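Local structure of putative ATPase, AAA family (Prochlorococcus marinus subsp. pastoris str. CCMP1986, 3CTD) at residues B[79-90]-B[119-129]; B[150-161]-B[168-176]. The protein probably acts as a DNA-dependent ATPase of the RarA/MGS1/WRNIP1 subfamily in the response to stalled DNA replication, this chain being its C-terminal part. The protein carries 1 engineered substitution. All coordinates share one frame; numbering follows the deposited sequence.

Contact 1 of 2, residues B[79-90]-B[119-129]; sequences ACEDIGLADPNA and YLAISPKSNST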
loop_
_atom_site.group_PDB
_atom_site.type_symbol
_atom_site.label_atom_id
_atom_site.label_comp_id
_atom_site.label_asym_id
_atom_site.label_seq_id
_atom_site.Cartn_x
_atom_site.Cartn_y
_atom_site.Cartn_z
ATOM N N ALA B 79 -7.769 2.918 -13.128
ATOM C CA ALA B 79 -6.474 2.526 -12.574
ATOM C C ALA B 79 -5.932 1.170 -13.079
ATOM O O ALA B 79 -4.724 0.911 -13.051
ATOM C CB ALA B 79 -6.538 2.562 -11.030
ATOM N N CYS B 80 -6.809 0.284 -13.532
ATOM C CA CYS B 80 -6.348 -0.996 -14.076
ATOM C C CYS B 80 -6.446 -1.043 -15.599
ATOM O O CYS B 80 -5.607 -1.656 -16.277
ATOM C CB CYS B 80 -7.096 -2.189 -13.435
ATOM S SG CYS B 80 -6.712 -2.282 -11.648
ATOM N N GLU B 81 -7.463 -0.386 -16.136
ATOM C CA GLU B 81 -7.650 -0.395 -17.559
ATOM C C GLU B 81 -6.704 0.547 -18.308
ATOM O O GLU B 81 -6.211 0.186 -19.369
ATOM C CB GLU B 81 -9.079 -0.061 -17.900
ATOM C CG GLU B 81 -9.223 0.279 -19.337
ATOM C CD GLU B 81 -10.666 0.380 -19.805
ATOM O OE1 GLU B 81 -10.950 -0.224 -20.853
ATOM O OE2 GLU B 81 -11.506 1.043 -19.158
ATOM N N ASP B 82 -6.436 1.742 -17.754
ATOM C CA ASP B 82 -5.711 2.799 -18.478
ATOM C C ASP B 82 -4.336 3.044 -17.899
ATOM O O ASP B 82 -3.474 3.491 -18.606
ATOM C CB ASP B 82 -6.471 4.118 -18.454
ATOM C CG ASP B 82 -7.777 4.068 -19.219
ATOM O OD1 ASP B 82 -7.756 3.779 -20.441
ATOM O OD2 ASP B 82 -8.835 4.348 -18.593
ATOM N N ILE B 83 -4.115 2.802 -16.613
ATOM C CA ILE B 83 -2.755 2.916 -16.064
ATOM C C ILE B 83 -2.164 1.497 -15.941
ATOM O O ILE B 83 -1.127 1.161 -16.546
ATOM C CB ILE B 83 -2.740 3.642 -14.664
ATOM C CG1 ILE B 83 -2.905 5.157 -14.784
ATOM C CG2 ILE B 83 -1.482 3.311 -13.846
ATOM C CD1 ILE B 83 -4.090 5.554 -15.482
ATOM N N GLY B 84 -2.827 0.654 -15.167
ATOM C CA GLY B 84 -2.529 -0.788 -15.161
ATOM C C GLY B 84 -1.120 -1.076 -14.716
ATOM O O GLY B 84 -0.601 -0.413 -13.799
ATOM N N LEU B 85 -0.468 -2.039 -15.375
ATOM C CA LEU B 85 0.911 -2.368 -15.012
ATOM C C LEU B 85 1.957 -1.300 -15.424
ATOM O O LEU B 85 3.174 -1.539 -15.363
ATOM C CB LEU B 85 1.280 -3.745 -15.569
ATOM C CG LEU B 85 0.220 -4.791 -15.262
ATOM C CD1 LEU B 85 0.567 -5.994 -16.041
ATOM C CD2 LEU B 85 0.248 -5.114 -13.794
ATOM N N ALA B 86 1.508 -0.134 -15.859
ATOM C CA ALA B 86 2.476 0.966 -16.023
ATOM C C ALA B 86 2.864 1.399 -14.601
ATOM O O ALA B 86 3.995 1.827 -14.346
ATOM C CB ALA B 86 1.879 2.124 -16.827
ATOM N N ASP B 87 1.910 1.273 -13.674
ATOM C CA ASP B 87 2.133 1.519 -12.247
ATOM C C ASP B 87 1.073 0.750 -11.438
ATOM O O ASP B 87 -0.004 1.271 -11.133
ATOM C CB ASP B 87 2.100 3.026 -11.940
ATOM C CG ASP B 87 2.212 3.345 -10.430
ATOM O OD1 ASP B 87 2.581 2.468 -9.624
ATOM O OD2 ASP B 87 1.895 4.488 -10.029
ATOM N N PRO B 88 1.384 -0.496 -11.071
ATOM C CA PRO B 88 0.347 -1.280 -10.420
ATOM C C PRO B 88 0.042 -0.772 -9.003
ATOM O O PRO B 88 -0.856 -1.271 -8.368
ATOM C CB PRO B 88 0.932 -2.687 -10.397
ATOM C CG PRO B 88 2.421 -2.498 -10.481
ATOM C CD PRO B 88 2.698 -1.185 -11.113
ATOM N N ASN B 89 0.766 0.227 -8.517
ATOM C CA ASN B 89 0.432 0.835 -7.230
ATOM C C ASN B 89 -0.788 1.781 -7.344
ATOM O O ASN B 89 -1.482 2.094 -6.355
ATOM C CB ASN B 89 1.678 1.560 -6.672
ATOM C CG ASN B 89 1.496 2.015 -5.222
ATOM O OD1 ASN B 89 1.283 1.204 -4.321
ATOM N ND2 ASN B 89 1.596 3.326 -4.995
ATOM N N ALA B 90 -1.070 2.228 -8.567
ATOM C CA ALA B 90 -2.167 3.157 -8.804
ATOM C C ALA B 90 -3.465 2.636 -8.205
ATOM O O ALA B 90 -4.223 3.417 -7.626
ATOM C CB ALA B 90 -2.334 3.453 -10.342
ATOM N N TYR B 119 -3.789 11.871 -9.681
ATOM C CA TYR B 119 -2.763 10.828 -9.663
ATOM C C TYR B 119 -2.781 9.973 -10.944
ATOM O O TYR B 119 -1.735 9.663 -11.510
ATOM C CB TYR B 119 -2.996 9.944 -8.450
ATOM C CG TYR B 119 -2.001 8.842 -8.335
ATOM C CD1 TYR B 119 -0.930 8.923 -7.477
ATOM C CD2 TYR B 119 -2.131 7.698 -9.081
ATOM C CE1 TYR B 119 0.006 7.854 -7.362
ATOM C CE2 TYR B 119 -1.195 6.625 -8.982
ATOM C CZ TYR B 119 -0.141 6.708 -8.121
ATOM O OH TYR B 119 0.755 5.638 -8.035
ATOM N N LEU B 120 -3.981 9.548 -11.358
ATOM C CA LEU B 120 -4.153 8.808 -12.603
ATOM C C LEU B 120 -3.826 9.685 -13.811
ATOM O O LEU B 120 -3.136 9.234 -14.707
ATOM C CB LEU B 120 -5.561 8.231 -12.706
ATOM C CG LEU B 120 -5.888 7.212 -11.620
ATOM C CD1 LEU B 120 -7.272 6.584 -11.826
ATOM C CD2 LEU B 120 -4.787 6.145 -11.579
ATOM N N ALA B 121 -4.280 10.944 -13.830
ATOM C CA ALA B 121 -3.992 11.829 -14.961
ATOM C C ALA B 121 -2.490 11.947 -15.262
ATOM O O ALA B 121 -2.089 11.985 -16.419
ATOM C CB ALA B 121 -4.568 13.187 -14.704
ATOM N N ILE B 122 -1.656 12.020 -14.218
ATOM C CA ILE B 122 -0.238 12.182 -14.427
ATOM C C ILE B 122 0.566 10.888 -14.395
ATOM O O ILE B 122 1.788 10.947 -14.517
ATOM C CB ILE B 122 0.382 13.236 -13.452
ATOM C CG1 ILE B 122 0.388 12.766 -11.983
ATOM C CG2 ILE B 122 -0.397 14.537 -13.536
ATOM C CD1 ILE B 122 0.942 13.828 -11.030
ATOM N N SER B 123 -0.075 9.722 -14.238
ATOM C CA SER B 123 0.702 8.474 -14.230
ATOM C C SER B 123 1.041 8.087 -15.640
ATOM O O SER B 123 0.269 8.440 -16.567
ATOM C CB SER B 123 -0.095 7.334 -13.603
ATOM O OG SER B 123 -0.369 7.619 -12.253
ATOM N N PRO B 124 2.158 7.321 -15.831
ATOM C CA PRO B 124 2.345 6.714 -17.171
ATOM C C PRO B 124 1.148 5.818 -17.481
ATOM O O PRO B 124 0.570 5.264 -16.580
ATOM C CB PRO B 124 3.661 5.878 -17.048
ATOM C CG PRO B 124 3.895 5.670 -15.590
ATOM C CD PRO B 124 3.239 6.931 -14.899
ATOM N N LYS B 125 0.793 5.676 -18.750
ATOM C CA LYS B 125 -0.363 4.895 -19.159
ATOM C C LYS B 125 -0.004 3.553 -19.822
ATOM O O LYS B 125 1.051 3.440 -20.469
ATOM C CB LYS B 125 -1.215 5.754 -20.103
ATOM C CG LYS B 125 -1.504 7.178 -19.551
ATOM C CD LYS B 125 -2.509 7.183 -18.329
ATOM C CE LYS B 125 -3.009 8.598 -17.983
ATOM N NZ LYS B 125 -1.917 9.500 -17.415
ATOM N N SER B 126 -0.865 2.537 -19.653
ATOM C CA SER B 126 -0.774 1.292 -20.418
ATOM C C SER B 126 -2.076 0.606 -20.412
ATOM O O SER B 126 -2.690 0.483 -19.339
ATOM C CB SER B 126 0.207 0.339 -19.762
ATOM O OG SER B 126 0.055 -0.978 -20.249
ATOM N N ASN B 127 -2.508 0.123 -21.579
ATOM C CA ASN B 127 -3.743 -0.683 -21.639
ATOM C C ASN B 127 -3.479 -2.218 -21.668
ATOM O O ASN B 127 -4.361 -3.005 -22.101
ATOM C CB ASN B 127 -4.616 -0.295 -22.849
ATOM C CG ASN B 127 -3.964 -0.648 -24.193
ATOM O OD1 ASN B 127 -2.805 -1.048 -24.256
ATOM N ND2 ASN B 127 -4.707 -0.497 -25.262
ATOM N N SER B 128 -2.285 -2.650 -21.232
ATOM C CA SER B 128 -1.917 -4.058 -21.403
ATOM C C SER B 128 -2.817 -5.076 -20.657
ATOM O O SER B 128 -2.822 -6.247 -21.015
ATOM C CB SER B 128 -0.423 -4.312 -21.163
ATOM O OG SER B 128 -0.110 -4.486 -19.784
ATOM N N THR B 129 -3.612 -4.641 -19.675
ATOM C CA THR B 129 -4.545 -5.552 -19.037
ATOM C C THR B 129 -5.712 -5.905 -19.922
ATOM O O THR B 129 -6.472 -6.803 -19.553
ATOM C CB THR B 129 -5.139 -4.994 -17.748
ATOM O OG1 THR B 129 -5.862 -3.794 -18.054
ATOM C CG2 THR B 129 -4.018 -4.735 -16.674
HETATM O O HOH W 1 -3.831 -1.686 -18.298
HETATM O O HOH W 2 -1.373 -2.633 -17.903
HETATM O O HOH W 3 2.041 6.645 -11.540
#

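Contact 2 of 2, residues B[150-161]-B[168-176]; sequences HLKNNASNYLNP and WLQQEYLPT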
loop_
_atom_site.group_PDB
_atom_site.type_symbol
_atom_site.label_atom_id
_atom_site.label_comp_id
_atom_site.label_asym_id
_atom_site.label_seq_id
_atom_site.Cartn_x
_atom_site.Cartn_y
_atom_site.Cartn_z
ATOM N N HIS B 150 -0.052 -32.624 -16.939
ATOM C CA HIS B 150 0.953 -32.256 -15.945
ATOM C C HIS B 150 0.574 -30.961 -15.206
ATOM O O HIS B 150 1.281 -30.538 -14.316
ATOM C CB HIS B 150 2.327 -32.120 -16.589
ATOM C CG HIS B 150 2.423 -30.982 -17.542
ATOM N ND1 HIS B 150 1.905 -31.043 -18.813
ATOM C CD2 HIS B 150 2.964 -29.751 -17.416
ATOM C CE1 HIS B 150 2.107 -29.894 -19.430
ATOM N NE2 HIS B 150 2.746 -29.089 -18.602
ATOM N N LEU B 151 -0.543 -30.349 -15.610
ATOM C CA LEU B 151 -1.001 -29.076 -15.082
ATOM C C LEU B 151 -2.264 -29.250 -14.273
ATOM O O LEU B 151 -2.759 -28.282 -13.721
ATOM C CB LEU B 151 -1.270 -28.055 -16.185
ATOM C CG LEU B 151 -0.065 -27.648 -17.035
ATOM C CD1 LEU B 151 -0.451 -26.584 -18.077
ATOM C CD2 LEU B 151 1.079 -27.215 -16.163
ATOM N N LYS B 152 -2.785 -30.475 -14.219
ATOM C CA LYS B 152 -3.949 -30.772 -13.392
ATOM C C LYS B 152 -3.652 -30.692 -11.901
ATOM O O LYS B 152 -2.498 -30.780 -11.446
ATOM C CB LYS B 152 -4.499 -32.172 -13.698
ATOM C CG LYS B 152 -5.271 -32.267 -15.009
ATOM C CD LYS B 152 -5.950 -33.623 -15.153
ATOM C CE LYS B 152 -6.127 -33.950 -16.622
ATOM N NZ LYS B 152 -7.404 -34.697 -16.819
ATOM N N ASN B 153 -4.708 -30.544 -11.130
ATOM C CA ASN B 153 -4.579 -30.593 -9.696
ATOM C C ASN B 153 -3.909 -31.898 -9.207
ATOM O O ASN B 153 -4.366 -32.999 -9.561
ATOM C CB ASN B 153 -5.980 -30.427 -9.116
ATOM C CG ASN B 153 -5.982 -30.419 -7.632
ATOM O OD1 ASN B 153 -6.777 -31.116 -7.027
ATOM N ND2 ASN B 153 -5.077 -29.651 -7.020
ATOM N N ASN B 154 -2.852 -31.799 -8.396
ATOM C CA ASN B 154 -2.088 -32.991 -7.954
ATOM C C ASN B 154 -1.435 -33.791 -9.073
ATOM O O ASN B 154 -1.195 -34.978 -8.886
ATOM C CB ASN B 154 -2.945 -34.034 -7.197
ATOM C CG ASN B 154 -3.683 -33.457 -6.035
ATOM O OD1 ASN B 154 -3.262 -32.448 -5.457
ATOM N ND2 ASN B 154 -4.817 -34.082 -5.688
ATOM N N ALA B 155 -1.164 -33.199 -10.226
ATOM C CA ALA B 155 -0.583 -34.005 -11.312
ATOM C C ALA B 155 0.714 -34.730 -10.851
ATOM O O ALA B 155 1.562 -34.147 -10.201
ATOM C CB ALA B 155 -0.331 -33.150 -12.529
ATOM N N SER B 156 0.881 -35.993 -11.178
ATOM C CA SER B 156 2.106 -36.660 -10.736
ATOM C C SER B 156 3.353 -36.264 -11.561
ATOM O O SER B 156 4.480 -36.491 -11.129
ATOM C CB SER B 156 1.941 -38.193 -10.749
ATOM N N ASN B 157 3.171 -35.713 -12.749
ATOM C CA ASN B 157 4.343 -35.371 -13.556
ATOM C C ASN B 157 4.661 -33.854 -13.530
ATOM O O ASN B 157 5.473 -33.386 -14.307
ATOM C CB ASN B 157 4.185 -35.889 -15.008
ATOM C CG ASN B 157 2.787 -35.550 -15.610
ATOM O OD1 ASN B 157 1.880 -35.125 -14.874
ATOM N ND2 ASN B 157 2.604 -35.751 -16.931
ATOM N N TYR B 158 4.013 -33.092 -12.646
ATOM C CA TYR B 158 4.207 -31.638 -12.580
ATOM C C TYR B 158 5.547 -31.359 -11.971
ATOM O O TYR B 158 5.885 -31.988 -10.966
ATOM C CB TYR B 158 3.125 -30.978 -11.704
ATOM C CG TYR B 158 3.404 -29.533 -11.372
ATOM C CD1 TYR B 158 3.464 -28.559 -12.397
ATOM C CD2 TYR B 158 3.620 -29.111 -10.035
ATOM C CE1 TYR B 158 3.727 -27.205 -12.125
ATOM C CE2 TYR B 158 3.863 -27.720 -9.754
ATOM C CZ TYR B 158 3.912 -26.793 -10.812
ATOM O OH TYR B 158 4.159 -25.444 -10.591
ATOM N N LEU B 159 6.332 -30.452 -12.556
ATOM C CA LEU B 159 7.549 -29.968 -11.839
ATOM C C LEU B 159 7.422 -28.522 -11.306
ATOM O O LEU B 159 6.828 -27.648 -11.938
ATOM C CB LEU B 159 8.836 -30.149 -12.656
ATOM C CG LEU B 159 9.082 -31.638 -12.979
ATOM C CD1 LEU B 159 9.934 -31.804 -14.250
ATOM C CD2 LEU B 159 9.652 -32.434 -11.784
ATOM N N ASN B 160 7.971 -28.284 -10.123
ATOM C CA ASN B 160 7.719 -27.047 -9.443
ATOM C C ASN B 160 8.930 -26.160 -9.591
ATOM O O ASN B 160 10.031 -26.516 -9.138
ATOM C CB ASN B 160 7.429 -27.332 -7.966
ATOM C CG ASN B 160 6.826 -26.149 -7.231
ATOM O OD1 ASN B 160 7.344 -25.012 -7.270
ATOM N ND2 ASN B 160 5.732 -26.422 -6.524
ATOM N N PRO B 161 8.726 -24.997 -10.226
ATOM C CA PRO B 161 9.793 -24.009 -10.399
ATOM C C PRO B 161 10.540 -23.657 -9.092
ATOM O O PRO B 161 11.703 -23.296 -9.181
ATOM C CB PRO B 161 9.064 -22.788 -10.977
ATOM C CG PRO B 161 7.794 -23.361 -11.594
ATOM C CD PRO B 161 7.443 -24.590 -10.840
ATOM N N TRP B 168 16.085 -21.684 -15.832
ATOM C CA TRP B 168 14.675 -21.544 -16.178
ATOM C C TRP B 168 14.020 -22.912 -16.393
ATOM O O TRP B 168 14.475 -23.675 -17.232
ATOM C CB TRP B 168 14.499 -20.647 -17.416
ATOM C CG TRP B 168 13.097 -20.752 -17.978
ATOM C CD1 TRP B 168 11.915 -20.621 -17.270
ATOM C CD2 TRP B 168 12.714 -21.037 -19.347
ATOM N NE1 TRP B 168 10.837 -20.790 -18.118
ATOM C CE2 TRP B 168 11.295 -21.045 -19.393
ATOM C CE3 TRP B 168 13.428 -21.278 -20.525
ATOM C CZ2 TRP B 168 10.581 -21.289 -20.585
ATOM C CZ3 TRP B 168 12.722 -21.516 -21.702
ATOM C CH2 TRP B 168 11.312 -21.520 -21.722
ATOM N N LEU B 169 12.967 -23.228 -15.640
ATOM C CA LEU B 169 12.281 -24.522 -15.830
ATOM C C LEU B 169 11.504 -24.449 -17.137
ATOM O O LEU B 169 10.534 -23.702 -17.250
ATOM C CB LEU B 169 11.365 -24.853 -14.650
ATOM C CG LEU B 169 10.493 -26.121 -14.722
ATOM C CD1 LEU B 169 11.360 -27.311 -14.990
ATOM C CD2 LEU B 169 9.656 -26.346 -13.434
ATOM N N GLN B 170 11.942 -25.195 -18.147
ATOM C CA GLN B 170 11.155 -25.245 -19.379
ATOM C C GLN B 170 9.951 -26.235 -19.244
ATOM O O GLN B 170 10.127 -27.459 -19.233
ATOM C CB GLN B 170 12.078 -25.528 -20.576
ATOM C CG GLN B 170 11.359 -25.788 -21.885
ATOM C CD GLN B 170 12.324 -25.885 -23.058
ATOM O OE1 GLN B 170 13.506 -26.187 -22.872
ATOM N NE2 GLN B 170 11.828 -25.621 -24.265
ATOM N N GLN B 171 8.737 -25.703 -19.068
ATOM C CA GLN B 171 7.564 -26.549 -18.899
ATOM C C GLN B 171 6.391 -25.913 -19.630
ATOM O O GLN B 171 6.249 -24.706 -19.637
ATOM C CB GLN B 171 7.258 -26.762 -17.386
ATOM C CG GLN B 171 6.050 -27.656 -17.040
ATOM C CD GLN B 171 6.006 -28.009 -15.560
ATOM O OE1 GLN B 171 5.947 -29.172 -15.208
ATOM N NE2 GLN B 171 6.035 -27.000 -14.680
ATOM N N GLU B 172 5.539 -26.724 -20.228
ATOM C CA GLU B 172 4.416 -26.198 -21.010
ATOM C C GLU B 172 3.328 -25.732 -20.068
ATOM O O GLU B 172 2.923 -26.498 -19.174
ATOM C CB GLU B 172 3.817 -27.304 -21.905
ATOM C CG GLU B 172 4.813 -28.027 -22.839
ATOM C CD GLU B 172 4.205 -29.279 -23.539
ATOM O OE1 GLU B 172 2.961 -29.350 -23.653
ATOM O OE2 GLU B 172 4.969 -30.190 -23.970
ATOM N N TYR B 173 2.816 -24.524 -20.304
ATOM C CA TYR B 173 1.739 -23.937 -19.513
ATOM C C TYR B 173 0.491 -23.715 -20.336
ATOM O O TYR B 173 -0.640 -23.616 -19.816
ATOM C CB TYR B 173 2.216 -22.653 -18.805
ATOM C CG TYR B 173 3.282 -22.971 -17.743
ATOM C CD1 TYR B 173 2.992 -23.833 -16.683
ATOM C CD2 TYR B 173 4.560 -22.433 -17.806
ATOM C CE1 TYR B 173 3.950 -24.158 -15.721
ATOM C CE2 TYR B 173 5.523 -22.734 -16.858
ATOM C CZ TYR B 173 5.213 -23.617 -15.821
ATOM O OH TYR B 173 6.159 -23.987 -14.874
ATOM N N LEU B 174 0.680 -23.663 -21.644
ATOM C CA LEU B 174 -0.450 -23.524 -22.575
ATOM C C LEU B 174 -0.667 -24.894 -23.175
ATOM O O LEU B 174 0.249 -25.704 -23.211
ATOM C CB LEU B 174 -0.109 -22.531 -23.694
ATOM C CG LEU B 174 -0.288 -21.054 -23.363
ATOM C CD1 LEU B 174 0.715 -20.177 -24.160
ATOM C CD2 LEU B 174 -1.691 -20.640 -23.619
ATOM N N PRO B 175 -1.864 -25.155 -23.684
ATOM C CA PRO B 175 -1.981 -26.407 -24.472
ATOM C C PRO B 175 -0.985 -26.429 -25.642
ATOM O O PRO B 175 -0.631 -25.365 -26.165
ATOM C CB PRO B 175 -3.402 -26.348 -25.010
ATOM C CG PRO B 175 -4.149 -25.271 -24.090
ATOM C CD PRO B 175 -3.064 -24.293 -23.740
ATOM N N THR B 176 -0.540 -27.617 -26.047
ATOM C CA THR B 176 0.437 -27.776 -27.133
ATOM C C THR B 176 0.092 -27.046 -28.435
ATOM O O THR B 176 0.994 -26.467 -29.055
ATOM C CB THR B 176 0.775 -29.304 -27.471
ATOM O OG1 THR B 176 -0.365 -29.995 -28.022
ATOM C CG2 THR B 176 1.201 -30.047 -26.241
HETATM O O HOH W 4 6.242 -31.751 -16.248
HETATM O O HOH W 5 4.688 -23.776 -12.487
#

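Contact 1 of 2, residues B[79-90]-B[119-129]
Ile-83 and Lys-125 meet at a slant: CD1 of Ile-83 lies 3.6 Å from CD of Lys-125, while CG1 of Ile-83 reaches Ser-123 CB and Leu-120 CD2. With CG1 set anti to the carbonyl carbon (chi1 -77°), the isoleucine turns its longer branch to the loop. The lysine chain, bent at chi2 and chi4, brings NZ back to the C-terminal end of helix 110-121 and the residues just after it, donating to Leu-120 O, to Ala-121 O and, with NZ 2.6 Å from it, to Ser-123 O; Ser-49 is a further partner. With the lysine cut back to an alanine, the three carbonyls would probably lose their shared donor and Ile-83 CD1 its aliphatic neighbour. Leu-120 CD2 also packs on Ala-90 CB, which in turn lies 3.6 Å from Tyr-119 CE2. Asp-87 crosses Tyr-119 at about a right angle, its carboxylate 43° from the ring plane; Tyr-119 OH makes a weak bond to Asp-87 OD2 (2.6 Å), and water 3 joins that oxygen to Ser-123 OG. At the far end, Thr-129 OG1 donates to Cys-80 O (2.8 Å) from above the carbonyl plane, and Ser-126 N donates to Asp-82 O. The arrangement is a buried helix-end junction in the all-helical MgsA C-terminal region: the ends of helices 68-83 and 110-121 are tied by a loop whose Ser-126 OG, also hydrogen-bonded to Glu-192, forms an ST turn with Ser-128 N.

Contact 2 of 2, residues B[150-161]-B[168-176]
Gln-171 reaches across to Leu-159 and lays its side-chain amide against the backbone of that residue, joining two segments almost without regular structure (His-150 and Leu-151 end a 3-10 turn) between helices 131-139 and 191-197 of the MgsA C-terminal region. Neither segment here is a strand; two successive beta turns, Lys-152 to Ala-155 (type II) and Ala-155 to Tyr-158 (type I), bring the first one round.

Hydrogen bonds carry the centre. Leu-159 N donates to Gln-171 OE1 (3.0 Å, 169° at the hydrogen), on a lone pair in the carbonyl plane, and Gln-171 NE2 returns a bond to Leu-159 O (2.9 Å), so both backbone groups of one residue are read by one amide. The glutamine spans the gap because CG stands anti to its N (chi1 -179°) and the chain stays extended beyond. Its second N-H goes to Tyr-173 OH, which lies in the amide plane. His-150 adds a separate bond, NE2 to Glu-172 O (2.7 Å), the acceptor close to the imidazole plane.

Two rings lie beside the glutamine. The Tyr-158 ring plane is 9° from that of the amide, but the side chains cross at about a right angle and the amide lies obliquely past the CE1 side, CE1 3.4 Å from Gln-171 NE2. His-150 CD2 passes beside Gln-171 CG.

Apolar contacts close both ends. Leu-169 CD2 rests against Pro-161 CD (3.8 Å) and Leu-159 CB, and Leu-151 CD2 meets Tyr-173 CD1 (3.9 Å). The second subunit borders this surface: its Arg-47 bonds to Tyr-158 OH, and its Lys-44 makes a cation-pi contact with the Tyr-158 ring.

Water completes the network: water 4 donates to Asn-157 O and Gln-171 OE1, while water 5 bridges Tyr-158 OH and Tyr-173 OH, 2.8 Å from the latter.

The two contacts follow one another along the chain and do not touch: their centres are about 32 Å apart and their nearest atoms about 15 Å. Contact 1 is buried, its centre about 6 Å from the chain's centre, whereas that of contact 2, in a surface loop, is about 28 Å from it. Subunit contacts relate them instead. Both meet the second subunit, which sets Phe-111 against Glu-81 and Thr-129 in contact 1 and offers Trp-57 to the Tyr-173 carbonyl in contact 2. His-162 of the third subunit, from that subunit's own loop directly after its residues 150-161, bonds to Asp-82 of contact 1, which also forms a salt bridge with Arg-47 of its own chain.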